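Local coordinates for putative citrate lyase, alfa subunit (Streptococcus mutans, PDB 2HJ0), which belongs to the CitF family of citrate lyase alpha subunits and folds into two helix-flanked mixed beta-sheets, with two copies making up the assembly, at residues Q37-K42 against A200-I205; D45-S50 against D173-A178; E54-T59 against A88-K93; I67-H72 against N81-E86. All blocks are in the same frame, centred on the assembly; numbering follows the deposited sequence.

The four contacts gather in one part of the chain, around the ten-strand mixed sheet that includes strands 48-49, 66-69 and 202-207. Interactions 1 and 2, with centres about 12 Å apart, both reach that sheet and the second subunit. Helix 52-58 ties the set together. Its Ala-55 CB lies 4.0 Å from Val-204 CG1 of interaction 1, and Leu-49 of interaction 2 packs on its Glu-54 and Ala-55. Interactions 3 and 4 share helix 79-89 and have centres about 12 Å apart; Ile-56 CD1 comes within 3.5 Å of Glu-86 CG between them. Interactions 3 and 4 touch no residue of the other subunit, and interaction 4 is the fully buried one.

Interaction 1 of 4, residues Q37-K42 against A200-I205; sequences QVKPVK and ADQVVI
Where strand 202-207 enters the parallel part of a large mixed sheet, Asp-201 at its mouth holds the incoming segment at Gln-37. The carboxylate oxygen Asp-201 OD1 accepts the backbone Gln-37 N at 2.7 Å. The bond is nearly straight, 170° at the hydrogen, yet the donor stands well above the carboxylate plane, about 55° out of it. With chi1 at -81°, the carboxylate swings back beside the backbone N of Asp-201, which brings OD1 to Gln-37 N. The CB of Gln-37 rests 3.7 Å from the same OD1, while the rest of that side chain bends off in another direction. A second, looser touch is made by Lys-39, whose extended chain slants across the end of Gln-202. Here Lys-39 CD is 4.1 Å from Gln-202 CD, in ordinary van der Waals packing. Gln-37 and Val-38 also pair in antiparallel fashion with a strand of the second subunit, and Asp-201 O receives a weak bond from Lys-360 NZ of that subunit. One aspartate side chain thus links a strand that pairs with the second subunit to the central sheet, an arrangement consistent with the Rossmann-like alpha/beta fold of its clan.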
loop_
_atom_site.group_PDB
_atom_site.type_symbol
_atom_site.label_atom_id
_atom_site.label_comp_id
_atom_site.label_asym_id
_atom_site.label_seq_id
_atom_site.Cartn_x
_atom_site.Cartn_y
_atom_site.Cartn_z
ATOM N N GLN A 37 14.045 8.357 3.421
ATOM C CA GLN A 37 14.755 9.363 2.633
ATOM C C GLN A 37 14.636 8.984 1.163
ATOM O O GLN A 37 15.424 8.184 0.645
ATOM C CB GLN A 37 16.225 9.408 3.031
ATOM C CG GLN A 37 16.524 10.332 4.174
ATOM C CD GLN A 37 16.695 11.769 3.730
ATOM O OE1 GLN A 37 16.776 12.672 4.561
ATOM N NE2 GLN A 37 16.762 11.990 2.417
ATOM N N VAL A 38 13.640 9.573 0.512
ATOM C CA VAL A 38 13.339 9.333 -0.891
ATOM C C VAL A 38 14.226 10.072 -1.890
ATOM O O VAL A 38 14.498 11.257 -1.722
ATOM C CB VAL A 38 11.892 9.729 -1.185
ATOM C CG1 VAL A 38 11.561 9.477 -2.643
ATOM C CG2 VAL A 38 10.964 8.962 -0.270
ATOM N N LYS A 39 14.671 9.364 -2.926
ATOM C CA LYS A 39 15.477 9.972 -3.977
ATOM C C LYS A 39 14.595 10.052 -5.221
ATOM O O LYS A 39 14.392 9.060 -5.920
ATOM C CB LYS A 39 16.721 9.133 -4.274
ATOM C CG LYS A 39 17.757 9.123 -3.153
ATOM C CD LYS A 39 18.985 8.294 -3.536
ATOM C CE LYS A 39 20.172 8.567 -2.606
ATOM N NZ LYS A 39 21.393 7.813 -3.053
ATOM N N PRO A 40 14.054 11.245 -5.510
ATOM C CA PRO A 40 13.186 11.450 -6.674
ATOM C C PRO A 40 13.836 10.972 -7.953
ATOM O O PRO A 40 15.044 11.093 -8.131
ATOM C CB PRO A 40 12.950 12.956 -6.665
ATOM C CG PRO A 40 14.222 13.489 -6.065
ATOM C CD PRO A 40 14.435 12.538 -4.908
ATOM N N VAL A 41 13.033 10.422 -8.846
ATOM C CA VAL A 41 13.567 9.931 -10.103
ATOM C C VAL A 41 13.239 10.897 -11.239
ATOM O O VAL A 41 12.096 11.323 -11.390
ATOM C CB VAL A 41 12.993 8.525 -10.419
ATOM C CG1 VAL A 41 13.450 8.063 -11.775
ATOM C CG2 VAL A 41 13.449 7.531 -9.359
ATOM N N LYS A 42 14.245 11.261 -12.025
ATOM C CA LYS A 42 14.023 12.158 -13.148
ATOM C C LYS A 42 13.288 11.354 -14.206
ATOM O O LYS A 42 13.521 10.155 -14.358
ATOM C CB LYS A 42 15.350 12.655 -13.717
ATOM C CG LYS A 42 16.213 13.402 -12.729
ATOM C CD LYS A 42 17.596 13.636 -13.291
ATOM C CE LYS A 42 18.454 14.376 -12.281
ATOM N NZ LYS A 42 19.831 14.637 -12.798
ATOM N N ALA A 200 12.076 1.205 3.969
ATOM C CA ALA A 200 13.493 1.323 3.656
ATOM C C ALA A 200 13.771 2.594 2.857
ATOM O O ALA A 200 12.905 3.081 2.119
ATOM C CB ALA A 200 13.961 0.092 2.865
ATOM N N ASP A 201 14.976 3.137 3.012
ATOM C CA ASP A 201 15.341 4.340 2.277
ATOM C C ASP A 201 15.507 4.032 0.796
ATOM O O ASP A 201 14.918 4.690 -0.059
ATOM C CB ASP A 201 16.627 4.942 2.835
ATOM C CG ASP A 201 16.377 5.772 4.069
ATOM O OD1 ASP A 201 15.203 6.129 4.324
ATOM O OD2 ASP A 201 17.355 6.083 4.787
ATOM N N GLN A 202 16.322 3.030 0.507
ATOM C CA GLN A 202 16.538 2.609 -0.854
ATOM C C GLN A 202 16.173 1.133 -0.989
ATOM O O GLN A 202 16.529 0.300 -0.140
ATOM C CB GLN A 202 17.987 2.853 -1.260
ATOM C CG GLN A 202 18.187 4.220 -1.834
ATOM C CD GLN A 202 19.502 4.352 -2.509
ATOM O OE1 GLN A 202 20.545 4.274 -1.873
ATOM N NE2 GLN A 202 19.475 4.552 -3.817
ATOM N N VAL A 203 15.441 0.827 -2.058
ATOM C CA VAL A 203 14.996 -0.531 -2.339
ATOM C C VAL A 203 15.535 -1.021 -3.675
ATOM O O VAL A 203 15.388 -0.356 -4.701
ATOM C CB VAL A 203 13.432 -0.605 -2.352
ATOM C CG1 VAL A 203 12.955 -1.939 -2.919
ATOM C CG2 VAL A 203 12.891 -0.410 -0.934
ATOM N N VAL A 204 16.170 -2.186 -3.648
ATOM C CA VAL A 204 16.722 -2.810 -4.847
ATOM C C VAL A 204 16.022 -4.155 -5.016
ATOM O O VAL A 204 16.248 -5.054 -4.211
ATOM C CB VAL A 204 18.233 -3.086 -4.690
ATOM C CG1 VAL A 204 18.727 -3.955 -5.835
ATOM C CG2 VAL A 204 18.995 -1.798 -4.670
ATOM N N ILE A 205 15.163 -4.307 -6.021
ATOM C CA ILE A 205 14.528 -5.609 -6.188
ATOM C C ILE A 205 15.341 -6.389 -7.227
ATOM O O ILE A 205 15.733 -5.838 -8.262
ATOM C CB ILE A 205 12.998 -5.528 -6.629
ATOM C CG1 ILE A 205 12.882 -5.224 -8.111
ATOM C CG2 ILE A 205 12.225 -4.497 -5.818
ATOM C CD1 ILE A 205 12.667 -6.459 -8.895
#

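Interaction 2 of 4, residues D45-S50 against D173-A178; sequences DDKLLS and DAYGNA
The ring of Tyr-175 carries the aliphatic chain of Lys-47 over one face. Lys-47 CD sits 4.0 Å from the ring centroid in a CH-pi contact, and the ammonium group lies almost on the ring normal, with NZ 4.7 Å from the centroid, a cation-pi arrangement. The two side chains run at about a right angle. A bend in the lysine, chi3 75°, turns NZ back to the backbone of the same tyrosine, where it gives a hydrogen bond to Tyr-175 O at 2.8 Å, tilted 25° from the carbonyl plane. Lys-47 therefore grips one residue by both ring and carbonyl. The carboxylate of Asp-173 is the second flat group: Tyr-175 N and Asn-177 N reach its OD1 from opposite faces, the former closing an Asx turn. Its OD2 receives Asn-177 ND2 through the syn lone pair at 2.8 Å, which ties the turn together. Beside this, Leu-48 CD1 packs on Ala-174 CB at 3.8 Å. Lys-47 NZ also bonds to Lys-360 O of the second subunit. The short, weakly bonded strand 48-49 is the outermost strand on its side of the sheet within the chain; it runs parallel to strand 227-230, bonded through Ile-228, and leads into helix 52-58, on which Leu-49 packs.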
loop_
_atom_site.group_PDB
_atom_site.type_symbol
_atom_site.label_atom_id
_atom_site.label_comp_id
_atom_site.label_asym_id
_atom_site.label_seq_id
_atom_site.Cartn_x
_atom_site.Cartn_y
_atom_site.Cartn_z
ATOM N N ASP A 45 15.357 9.008 -16.044
ATOM C CA ASP A 45 16.211 8.077 -15.323
ATOM C C ASP A 45 15.868 6.619 -15.565
ATOM O O ASP A 45 14.695 6.246 -15.619
ATOM C CB ASP A 45 16.162 8.337 -13.821
ATOM C CG ASP A 45 16.963 9.551 -13.411
ATOM O OD1 ASP A 45 17.953 9.890 -14.111
ATOM O OD2 ASP A 45 16.610 10.147 -12.367
ATOM N N ASP A 46 16.898 5.792 -15.697
ATOM C CA ASP A 46 16.694 4.366 -15.906
ATOM C C ASP A 46 16.885 3.679 -14.559
ATOM O O ASP A 46 17.932 3.830 -13.941
ATOM C CB ASP A 46 17.709 3.828 -16.908
ATOM C CG ASP A 46 17.226 2.569 -17.598
ATOM O OD1 ASP A 46 16.820 1.607 -16.895
ATOM O OD2 ASP A 46 17.255 2.546 -18.849
ATOM N N LYS A 47 15.886 2.935 -14.094
ATOM C CA LYS A 47 16.010 2.262 -12.801
ATOM C C LYS A 47 16.575 0.840 -12.910
ATOM O O LYS A 47 16.904 0.230 -11.897
ATOM C CB LYS A 47 14.649 2.257 -12.079
ATOM C CG LYS A 47 14.088 3.669 -11.809
ATOM C CD LYS A 47 12.613 3.676 -11.366
ATOM C CE LYS A 47 12.428 3.223 -9.925
ATOM N NZ LYS A 47 10.990 3.163 -9.525
ATOM N N LEU A 48 16.708 0.326 -14.132
ATOM C CA LEU A 48 17.242 -1.019 -14.339
ATOM C C LEU A 48 18.768 -0.965 -14.337
ATOM O O LEU A 48 19.362 -0.065 -14.928
ATOM C CB LEU A 48 16.749 -1.599 -15.675
ATOM C CG LEU A 48 16.264 -3.066 -15.738
ATOM C CD1 LEU A 48 16.032 -3.456 -17.199
ATOM C CD2 LEU A 48 17.265 -4.017 -15.111
ATOM N N LEU A 49 19.397 -1.922 -13.657
ATOM C CA LEU A 49 20.853 -2.003 -13.567
ATOM C C LEU A 49 21.364 -3.309 -14.177
ATOM O O LEU A 49 20.584 -4.219 -14.457
ATOM C CB LEU A 49 21.281 -1.910 -12.106
ATOM C CG LEU A 49 21.619 -0.520 -11.552
ATOM C CD1 LEU A 49 20.674 0.528 -12.107
ATOM C CD2 LEU A 49 21.562 -0.563 -10.024
ATOM N N SER A 50 22.674 -3.416 -14.367
ATOM C CA SER A 50 23.231 -4.619 -14.979
ATOM C C SER A 50 23.541 -5.756 -14.020
ATOM O O SER A 50 23.361 -6.926 -14.362
ATOM C CB SER A 50 24.509 -4.281 -15.730
ATOM O OG SER A 50 25.492 -3.860 -14.816
ATOM N N ASP A 173 8.829 -5.321 -13.548
ATOM C CA ASP A 173 9.089 -4.609 -14.796
ATOM C C ASP A 173 10.357 -3.805 -14.568
ATOM O O ASP A 173 10.963 -3.897 -13.503
ATOM C CB ASP A 173 7.935 -3.678 -15.201
ATOM C CG ASP A 173 7.442 -2.808 -14.062
ATOM O OD1 ASP A 173 8.287 -2.307 -13.277
ATOM O OD2 ASP A 173 6.199 -2.614 -13.976
ATOM N N ALA A 174 10.754 -3.020 -15.558
ATOM C CA ALA A 174 11.965 -2.233 -15.442
ATOM C C ALA A 174 11.711 -0.941 -14.706
ATOM O O ALA A 174 12.453 0.026 -14.852
ATOM C CB ALA A 174 12.539 -1.945 -16.812
ATOM N N TYR A 175 10.662 -0.914 -13.907
ATOM C CA TYR A 175 10.378 0.291 -13.153
ATOM C C TYR A 175 10.120 -0.024 -11.689
ATOM O O TYR A 175 9.991 0.895 -10.881
ATOM C CB TYR A 175 9.183 1.022 -13.761
ATOM C CG TYR A 175 9.350 2.525 -13.792
ATOM C CD1 TYR A 175 10.505 3.107 -14.320
ATOM C CD2 TYR A 175 8.340 3.366 -13.346
ATOM C CE1 TYR A 175 10.644 4.483 -14.413
ATOM C CE2 TYR A 175 8.476 4.751 -13.434
ATOM C CZ TYR A 175 9.631 5.300 -13.975
ATOM O OH TYR A 175 9.750 6.667 -14.106
ATOM N N GLY A 176 10.023 -1.317 -11.359
ATOM C CA GLY A 176 9.801 -1.721 -9.975
ATOM C C GLY A 176 8.524 -2.452 -9.554
ATOM O O GLY A 176 8.479 -3.004 -8.450
ATOM N N ASN A 177 7.471 -2.436 -10.373
ATOM C CA ASN A 177 6.247 -3.152 -10.011
ATOM C C ASN A 177 6.595 -4.651 -9.986
ATOM O O ASN A 177 6.951 -5.231 -11.015
ATOM C CB ASN A 177 5.142 -2.889 -11.035
ATOM C CG ASN A 177 4.723 -1.429 -11.086
ATOM O OD1 ASN A 177 4.225 -0.872 -10.100
ATOM N ND2 ASN A 177 4.919 -0.800 -12.243
ATOM N N ALA A 178 6.493 -5.273 -8.813
ATOM C CA ALA A 178 6.839 -6.683 -8.656
ATOM C C ALA A 178 5.783 -7.502 -7.921
ATOM O O ALA A 178 4.952 -6.962 -7.187
ATOM C CB ALA A 178 8.167 -6.787 -7.912
#

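Interaction 3 of 4, residues E54-T59 against A88-K93; sequences EAIEKT and AKMGIK
Ile-56, on the face of helix 52-58 turned to the other segment, carries most of the first segment's share of this contact. Its CG2 lies 3.8 Å from the selenium of Met-90, a selenomethionine, and its CB is equally near. Further along the same side chain, Ile-56 CD1 is 3.9 Å from that SE, so the selenium lies against the isoleucine over several atoms, the two chains sliding past each other in opposite directions. The same Ile-56 CG2 also meets Ile-92 CD1 at 4.2 Å. Next in sequence, Glu-57 adds little: the bend at chi3 of Met-90, 75°, turns the terminal methyl group alongside the helix, with Met-90 CE 4.4 Å from the backbone Glu-57 N. The partners sit where helix 79-89 ends. Gly-91, at positive phi, is the C-prime residue of a Schellman motif, with Gly-91 N bonded to Ala-88 O at 2.8 Å and Ile-92 N to Ile-87 O. That turn places Met-90 and Ile-92 on the same neighbour. Ile-56 also packs on Glu-86, Ile-87 and Leu-61, and a hydrogen bond from Glu-86 OE1 to His-53 ND1 links the two helices nearby. Between residues 54-59 and 88-93 themselves no hydrogen bond or charge pair crosses; the contact is apolar packing, set by shape and not by direction.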
loop_
_atom_site.group_PDB
_atom_site.type_symbol
_atom_site.label_atom_id
_atom_site.label_comp_id
_atom_site.label_asym_id
_atom_site.label_seq_id
_atom_site.Cartn_x
_atom_site.Cartn_y
_atom_site.Cartn_z
ATOM N N GLU A 54 26.692 -3.117 -9.479
ATOM C CA GLU A 54 26.271 -1.743 -9.763
ATOM C C GLU A 54 25.150 -1.305 -8.821
ATOM O O GLU A 54 25.011 -0.125 -8.495
ATOM C CB GLU A 54 25.797 -1.618 -11.211
ATOM C CG GLU A 54 25.525 -0.194 -11.663
ATOM C CD GLU A 54 24.948 -0.123 -13.074
ATOM O OE1 GLU A 54 24.779 1.003 -13.592
ATOM O OE2 GLU A 54 24.655 -1.186 -13.674
ATOM N N ALA A 55 24.345 -2.259 -8.382
ATOM C CA ALA A 55 23.271 -1.930 -7.477
ATOM C C ALA A 55 23.879 -1.426 -6.181
ATOM O O ALA A 55 23.489 -0.379 -5.674
ATOM C CB ALA A 55 22.410 -3.163 -7.209
ATOM N N ILE A 56 24.839 -2.178 -5.644
ATOM C CA ILE A 56 25.499 -1.815 -4.385
ATOM C C ILE A 56 26.182 -0.470 -4.556
ATOM O O ILE A 56 26.190 0.375 -3.659
ATOM C CB ILE A 56 26.554 -2.874 -3.986
ATOM C CG1 ILE A 56 25.886 -4.248 -3.893
ATOM C CG2 ILE A 56 27.181 -2.507 -2.653
ATOM C CD1 ILE A 56 26.831 -5.405 -3.705
ATOM N N GLU A 57 26.730 -0.283 -5.745
ATOM C CA GLU A 57 27.439 0.928 -6.087
ATOM C C GLU A 57 26.498 2.125 -6.144
ATOM O O GLU A 57 26.568 3.032 -5.310
ATOM C CB GLU A 57 28.124 0.736 -7.433
ATOM C CG GLU A 57 29.126 1.804 -7.786
ATOM C CD GLU A 57 29.465 1.785 -9.260
ATOM O OE1 GLU A 57 28.666 2.330 -10.070
ATOM O OE2 GLU A 57 30.518 1.201 -9.606
ATOM N N LYS A 58 25.601 2.128 -7.117
ATOM C CA LYS A 58 24.683 3.245 -7.253
ATOM C C LYS A 58 23.785 3.462 -6.046
ATOM O O LYS A 58 23.042 4.439 -5.991
ATOM C CB LYS A 58 23.827 3.084 -8.514
ATOM C CG LYS A 58 24.623 3.266 -9.808
ATOM C CD LYS A 58 23.726 3.510 -11.019
ATOM C CE LYS A 58 22.822 4.750 -10.810
ATOM N NZ LYS A 58 21.871 5.026 -11.942
ATOM N N THR A 59 23.866 2.567 -5.072
ATOM C CA THR A 59 23.025 2.686 -3.901
ATOM C C THR A 59 23.774 3.434 -2.802
ATOM O O THR A 59 23.187 3.857 -1.805
ATOM C CB THR A 59 22.585 1.298 -3.459
ATOM O OG1 THR A 59 21.333 1.395 -2.789
ATOM C CG2 THR A 59 23.598 0.675 -2.552
ATOM N N ALA A 88 31.056 -8.284 0.410
ATOM C CA ALA A 88 32.348 -8.693 0.935
ATOM C C ALA A 88 33.440 -8.443 -0.103
ATOM O O ALA A 88 34.452 -7.820 0.196
ATOM C CB ALA A 88 32.316 -10.163 1.339
ATOM N N LYS A 89 33.217 -8.916 -1.325
ATOM C CA LYS A 89 34.177 -8.754 -2.408
ATOM C C LYS A 89 34.559 -7.294 -2.606
ATOM O O LYS A 89 35.700 -6.983 -2.955
ATOM C CB LYS A 89 33.595 -9.289 -3.717
ATOM C CG LYS A 89 34.187 -10.601 -4.215
ATOM C CD LYS A 89 33.885 -11.762 -3.276
ATOM C CE LYS A 89 34.136 -13.114 -3.949
ATOM N NZ LYS A 89 33.279 -13.303 -5.160
HETATM N N MSE A 90 33.608 -6.394 -2.387
HETATM C CA MSE A 90 33.866 -4.971 -2.565
HETATM C C MSE A 90 34.525 -4.331 -1.350
HETATM O O MSE A 90 34.614 -3.107 -1.262
HETATM C CB MSE A 90 32.564 -4.231 -2.883
HETATM C CG MSE A 90 31.989 -4.540 -4.258
HETATM SE SE MSE A 90 30.259 -3.725 -4.567
HETATM C CE MSE A 90 30.767 -1.873 -4.859
ATOM N N GLY A 91 34.975 -5.155 -0.413
ATOM C CA GLY A 91 35.632 -4.628 0.768
ATOM C C GLY A 91 34.760 -3.843 1.730
ATOM O O GLY A 91 35.267 -3.093 2.554
ATOM N N ILE A 92 33.448 -3.990 1.640
ATOM C CA ILE A 92 32.583 -3.263 2.565
ATOM C C ILE A 92 32.421 -4.115 3.820
ATOM O O ILE A 92 32.278 -5.337 3.727
ATOM C CB ILE A 92 31.213 -2.956 1.927
ATOM C CG1 ILE A 92 31.404 -1.911 0.817
ATOM C CG2 ILE A 92 30.249 -2.469 2.982
ATOM C CD1 ILE A 92 30.154 -1.497 0.092
ATOM N N LYS A 93 32.471 -3.474 4.989
ATOM C CA LYS A 93 32.345 -4.187 6.256
ATOM C C LYS A 93 31.513 -3.450 7.295
ATOM O O LYS A 93 31.034 -2.341 7.055
ATOM C CB LYS A 93 33.729 -4.491 6.847
ATOM C CG LYS A 93 34.535 -5.547 6.087
ATOM C CD LYS A 93 35.718 -6.062 6.915
ATOM C CE LYS A 93 36.461 -7.183 6.198
ATOM N NZ LYS A 93 37.562 -7.763 7.030
#

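Interaction 4 of 4, residues I67-H72 against N81-E86; sequences ISFHHH and NMVLDE
Two torsions point Ile-67 and Phe-69 from strand 66-69 at Val-83 and Leu-84 of helix 79-89. In Ile-67, chi1 of 64° sets CG1 between the backbone N and the carbonyl carbon, and a fully extended chi2 then carries CD1 outward to the helix. In Phe-69, chi1 of -49° leaves CG opposite the carbonyl carbon, and the ring reaches the helix with its far edge leading. Leu-84 CD1 is the shared target: it lies 3.7 Å from Ile-67 CD1 and 3.6 Å from Phe-69 CZ, so one methyl group wedges against both strand residues. Val-83 takes the ring at its rim. Its CB is 3.7 Å from Phe-69 CE2, and its CG2 lies in the ring plane, 3.9 Å from the same carbon. Strand 67-69 and helix 81-86 run nearly antiparallel, 156° between their directions, with axes 10.4 Å apart at closest approach. This is the packing of strand on helix inside a beta-alpha-beta unit, completed by strand 95-99, whose Ile-97 touches both Phe-69 and Leu-84. Phe-166 of strand 164-169 presses on Ile-67 and Val-83. Every side chain that meets here is apolar and buried, and no hydrogen bond passes between the segments; hydrophobic burial is the interaction these two segments contribute between helix and sheet.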
loop_
_atom_site.group_PDB
_atom_site.type_symbol
_atom_site.label_atom_id
_atom_site.label_comp_id
_atom_site.label_asym_id
_atom_site.label_seq_id
_atom_site.Cartn_x
_atom_site.Cartn_y
_atom_site.Cartn_z
ATOM N N ILE A 67 21.092 -3.225 6.030
ATOM C CA ILE A 67 20.432 -3.728 4.848
ATOM C C ILE A 67 19.476 -4.842 5.260
ATOM O O ILE A 67 19.640 -5.452 6.319
ATOM C CB ILE A 67 21.467 -4.266 3.831
ATOM C CG1 ILE A 67 22.210 -5.470 4.412
ATOM C CG2 ILE A 67 22.462 -3.173 3.481
ATOM C CD1 ILE A 67 23.228 -6.060 3.449
ATOM N N SER A 68 18.477 -5.112 4.422
ATOM C CA SER A 68 17.496 -6.161 4.715
ATOM C C SER A 68 17.239 -7.094 3.534
ATOM O O SER A 68 17.607 -6.798 2.390
ATOM C CB SER A 68 16.173 -5.532 5.151
ATOM O OG SER A 68 15.716 -4.582 4.202
ATOM N N PHE A 69 16.589 -8.218 3.839
ATOM C CA PHE A 69 16.236 -9.252 2.861
ATOM C C PHE A 69 15.018 -9.986 3.400
ATOM O O PHE A 69 14.721 -9.880 4.583
ATOM C CB PHE A 69 17.352 -10.293 2.698
ATOM C CG PHE A 69 18.715 -9.712 2.478
ATOM C CD1 PHE A 69 19.509 -9.331 3.554
ATOM C CD2 PHE A 69 19.211 -9.553 1.193
ATOM C CE1 PHE A 69 20.778 -8.797 3.349
ATOM C CE2 PHE A 69 20.474 -9.023 0.976
ATOM C CZ PHE A 69 21.258 -8.645 2.057
ATOM N N HIS A 70 14.312 -10.727 2.545
ATOM C CA HIS A 70 13.166 -11.482 3.023
ATOM C C HIS A 70 13.452 -12.972 2.850
ATOM O O HIS A 70 14.392 -13.342 2.151
ATOM C CB HIS A 70 11.896 -11.092 2.282
ATOM C CG HIS A 70 11.856 -11.555 0.866
ATOM N ND1 HIS A 70 12.014 -10.696 -0.199
ATOM C CD2 HIS A 70 11.730 -12.796 0.339
ATOM C CE1 HIS A 70 11.997 -11.388 -1.323
ATOM N NE2 HIS A 70 11.827 -12.665 -1.024
ATOM N N HIS A 71 12.662 -13.827 3.493
ATOM C CA HIS A 71 12.879 -15.271 3.390
ATOM C C HIS A 71 11.750 -16.062 2.716
ATOM O O HIS A 71 11.539 -17.250 3.022
ATOM C CB HIS A 71 13.136 -15.865 4.782
ATOM C CG HIS A 71 11.952 -15.810 5.693
ATOM N ND1 HIS A 71 11.458 -14.629 6.200
ATOM C CD2 HIS A 71 11.137 -16.787 6.157
ATOM C CE1 HIS A 71 10.388 -14.878 6.934
ATOM N NE2 HIS A 71 10.169 -16.180 6.923
ATOM N N HIS A 72 11.038 -15.436 1.785
ATOM C CA HIS A 72 9.940 -16.147 1.133
ATOM C C HIS A 72 10.385 -17.315 0.264
ATOM O O HIS A 72 9.594 -18.206 -0.032
ATOM C CB HIS A 72 9.076 -15.178 0.327
ATOM C CG HIS A 72 8.093 -14.420 1.158
ATOM N ND1 HIS A 72 8.149 -13.053 1.318
ATOM C CD2 HIS A 72 7.015 -14.837 1.861
ATOM C CE1 HIS A 72 7.146 -12.658 2.082
ATOM N NE2 HIS A 72 6.439 -13.721 2.422
ATOM N N ASN A 81 22.813 -14.633 -0.112
ATOM C CA ASN A 81 24.208 -15.001 -0.353
ATOM C C ASN A 81 24.797 -14.225 -1.505
ATOM O O ASN A 81 25.994 -13.942 -1.542
ATOM C CB ASN A 81 24.351 -16.495 -0.660
ATOM C CG ASN A 81 23.828 -17.377 0.450
ATOM O OD1 ASN A 81 23.891 -17.028 1.630
ATOM N ND2 ASN A 81 23.325 -18.540 0.080
HETATM N N MSE A 82 23.944 -13.890 -2.454
HETATM C CA MSE A 82 24.361 -13.147 -3.627
HETATM C C MSE A 82 24.836 -11.736 -3.255
HETATM O O MSE A 82 26.000 -11.394 -3.463
HETATM C CB MSE A 82 23.186 -13.069 -4.593
HETATM C CG MSE A 82 23.555 -12.873 -6.042
HETATM SE SE MSE A 82 21.944 -12.927 -7.086
HETATM C CE MSE A 82 21.556 -14.803 -6.970
ATOM N N VAL A 83 23.934 -10.928 -2.701
ATOM C CA VAL A 83 24.268 -9.562 -2.321
ATOM C C VAL A 83 25.447 -9.504 -1.357
ATOM O O VAL A 83 26.469 -8.880 -1.650
ATOM C CB VAL A 83 23.059 -8.856 -1.676
ATOM C CG1 VAL A 83 23.433 -7.450 -1.235
ATOM C CG2 VAL A 83 21.918 -8.806 -2.660
ATOM N N LEU A 84 25.293 -10.157 -0.210
ATOM C CA LEU A 84 26.326 -10.190 0.815
ATOM C C LEU A 84 27.704 -10.503 0.248
ATOM O O LEU A 84 28.677 -9.796 0.511
ATOM C CB LEU A 84 25.962 -11.220 1.886
ATOM C CG LEU A 84 25.515 -10.642 3.223
ATOM C CD1 LEU A 84 24.573 -9.485 3.020
ATOM C CD2 LEU A 84 24.867 -11.736 4.035
ATOM N N ASP A 85 27.787 -11.561 -0.544
ATOM C CA ASP A 85 29.064 -11.942 -1.121
ATOM C C ASP A 85 29.677 -10.802 -1.921
ATOM O O ASP A 85 30.876 -10.542 -1.830
ATOM C CB ASP A 85 28.891 -13.176 -1.997
ATOM C CG ASP A 85 30.206 -13.726 -2.479
ATOM O OD1 ASP A 85 30.744 -13.179 -3.471
ATOM O OD2 ASP A 85 30.701 -14.699 -1.861
ATOM N N GLU A 86 28.858 -10.107 -2.697
ATOM C CA GLU A 86 29.362 -8.997 -3.487
ATOM C C GLU A 86 29.784 -7.858 -2.557
ATOM O O GLU A 86 30.720 -7.115 -2.855
ATOM C CB GLU A 86 28.296 -8.520 -4.470
ATOM C CG GLU A 86 28.831 -7.577 -5.543
ATOM C CD GLU A 86 29.930 -8.208 -6.389
ATOM O OE1 GLU A 86 31.033 -7.619 -6.469
ATOM O OE2 GLU A 86 29.691 -9.291 -6.971
#